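Local coordinates for CCR4-not transcription complex subunit 1 (Chaetomium thermophilum var. thermophilum DSM 1495, PDB 6H3Z), which probably serves as a scaffold subunit of the CCR4-NOT complex, the major cytoplasmic mRNA deadenylase, and is represented here by a MIF4G-like domain from its C-terminal part, at residues 96-101 with 139-144. Sequence-based numbering, arbitrary orientation.
Sequences QPEGTL and SLSLIA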
loop_
_atom_site.group_PDB
_atom_site.type_symbol
_atom_site.label_atom_id
_atom_site.label_comp_id
_atom_site.label_asym_id
_atom_site.label_seq_id
_atom_site.Cartn_x
_atom_site.Cartn_y
_atom_site.Cartn_z
ATOM N N GLN A 96 4.536 -6.233 2.872
ATOM C CA GLN A 96 3.907 -5.504 3.963
ATOM C C GLN A 96 4.917 -4.837 4.884
ATOM O O GLN A 96 4.812 -5.011 6.105
ATOM C CB GLN A 96 2.932 -6.386 4.752
ATOM C CG GLN A 96 1.568 -6.512 4.139
ATOM C CD GLN A 96 0.851 -7.683 4.753
ATOM O OE1 GLN A 96 0.223 -7.574 5.807
ATOM N NE2 GLN A 96 0.934 -8.841 4.105
ATOM N N PRO A 97 5.892 -4.035 4.376
ATOM C CA PRO A 97 6.784 -3.348 5.317
ATOM C C PRO A 97 5.978 -2.436 6.276
ATOM O O PRO A 97 4.839 -2.019 5.978
ATOM C CB PRO A 97 7.761 -2.597 4.406
ATOM C CG PRO A 97 7.102 -2.510 3.102
ATOM C CD PRO A 97 6.201 -3.674 2.974
ATOM N N GLU A 98 6.537 -2.206 7.470
ATOM C CA GLU A 98 5.888 -1.416 8.515
ATOM C C GLU A 98 6.489 -0.019 8.677
ATOM O O GLU A 98 5.901 0.827 9.355
ATOM C CB GLU A 98 5.867 -2.190 9.839
ATOM C CG GLU A 98 4.943 -3.402 9.809
ATOM C CD GLU A 98 4.947 -4.286 11.042
ATOM O OE1 GLU A 98 6.008 -4.414 11.700
ATOM O OE2 GLU A 98 3.874 -4.861 11.343
ATOM N N GLY A 99 7.621 0.224 8.033
ATOM C CA GLY A 99 8.271 1.524 8.087
ATOM C C GLY A 99 7.498 2.514 7.249
ATOM O O GLY A 99 7.398 2.324 6.038
ATOM N N THR A 100 6.883 3.532 7.903
ATOM C CA THR A 100 6.079 4.577 7.251
ATOM C C THR A 100 6.892 5.371 6.249
ATOM O O THR A 100 6.375 5.668 5.176
ATOM C CB THR A 100 5.372 5.485 8.259
ATOM O OG1 THR A 100 6.268 5.853 9.304
ATOM C CG2 THR A 100 4.184 4.839 8.858
ATOM N N LEU A 101 8.183 5.638 6.553
ATOM C CA LEU A 101 9.072 6.351 5.641
ATOM C C LEU A 101 9.267 5.526 4.370
ATOM O O LEU A 101 9.067 6.061 3.285
ATOM C CB LEU A 101 10.414 6.716 6.320
ATOM C CG LEU A 101 11.409 7.539 5.487
ATOM C CD1 LEU A 101 10.902 8.929 5.212
ATOM C CD2 LEU A 101 12.727 7.619 6.163
ATOM N N SER A 139 -2.850 -4.612 6.619
ATOM C CA SER A 139 -1.796 -3.855 7.289
ATOM C C SER A 139 -2.244 -2.392 7.223
ATOM O O SER A 139 -2.300 -1.815 6.139
ATOM C CB SER A 139 -0.455 -4.042 6.568
ATOM O OG SER A 139 0.591 -3.213 7.059
ATOM N N LEU A 140 -2.613 -1.815 8.372
ATOM C CA LEU A 140 -3.076 -0.429 8.465
ATOM C C LEU A 140 -2.067 0.576 7.901
ATOM O O LEU A 140 -2.476 1.503 7.210
ATOM C CB LEU A 140 -3.455 -0.050 9.911
ATOM C CG LEU A 140 -4.672 -0.756 10.526
ATOM C CD1 LEU A 140 -4.674 -0.599 12.004
ATOM C CD2 LEU A 140 -5.989 -0.251 9.950
ATOM N N SER A 141 -0.758 0.380 8.178
ATOM C CA SER A 141 0.308 1.256 7.675
ATOM C C SER A 141 0.408 1.224 6.131
ATOM O O SER A 141 0.689 2.269 5.527
ATOM C CB SER A 141 1.645 0.970 8.359
ATOM O OG SER A 141 1.816 -0.407 8.645
ATOM N N LEU A 142 0.121 0.045 5.502
ATOM C CA LEU A 142 0.114 -0.143 4.045
ATOM C C LEU A 142 -1.102 0.566 3.451
ATOM O O LEU A 142 -0.948 1.290 2.463
ATOM C CB LEU A 142 0.139 -1.640 3.639
ATOM C CG LEU A 142 0.137 -1.961 2.126
ATOM C CD1 LEU A 142 1.332 -1.339 1.409
ATOM C CD2 LEU A 142 0.086 -3.456 1.868
ATOM N N ILE A 143 -2.307 0.353 4.048
ATOM C CA ILE A 143 -3.551 0.992 3.612
ATOM C C ILE A 143 -3.303 2.498 3.650
ATOM O O ILE A 143 -3.418 3.153 2.623
ATOM C CB ILE A 143 -4.770 0.602 4.500
ATOM C CG1 ILE A 143 -5.039 -0.927 4.534
ATOM C CG2 ILE A 143 -6.023 1.401 4.115
ATOM C CD1 ILE A 143 -5.565 -1.533 3.369
ATOM N N ALA A 144 -2.905 3.026 4.820
ATOM C CA ALA A 144 -2.629 4.446 5.034
ATOM C C ALA A 144 -1.791 5.037 3.898
ATOM O O ALA A 144 -2.222 6.014 3.291
ATOM C CB ALA A 144 -1.953 4.647 6.371
#
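Ser139 meets Gln96 through its CB, which lies 3.7 Å from Gln96 OE1 and 4.0 Å from Gln96 CG. Ser139 is the N-cap residue of helix 140-146. Its OG stands anti to the backbone N (chi1 173°) and receives a weak hydrogen bond from Ser141 OG of the same segment, at 3.4 Å. Leu140 packs on helix 172-183. Ser141 reaches the loop at Pro97 and Glu98. Its OG comes within 4.2 Å of Glu98 CA and 4.3 Å of Pro97 O, without a hydrogen bond to either. Leu142 brings its CD2 methyl to 4.1 Å from Gln96 CG. The two side chains cross at about a right angle, so the touch is local. Gln96 has left the preceding helix with positive phi (58°), and its side chain runs extended beyond CG, past Leu142 to Ser139. Leu103 of helix 100-116 touches Pro97, Ser141 and Leu142, and so bridges the two segments. The contact thus joins the loop between helices 80-93 and 100-116 to the first turn of helix 140-146, within the all-helical MIF4G-like domain. It buries 244 Å² in total. No hydrogen bond or salt bridge crosses it. The chemistry implies a modest surface contact held by van der Waals touches: polar residues cover much of the surface, but they meet largely through carbon atoms.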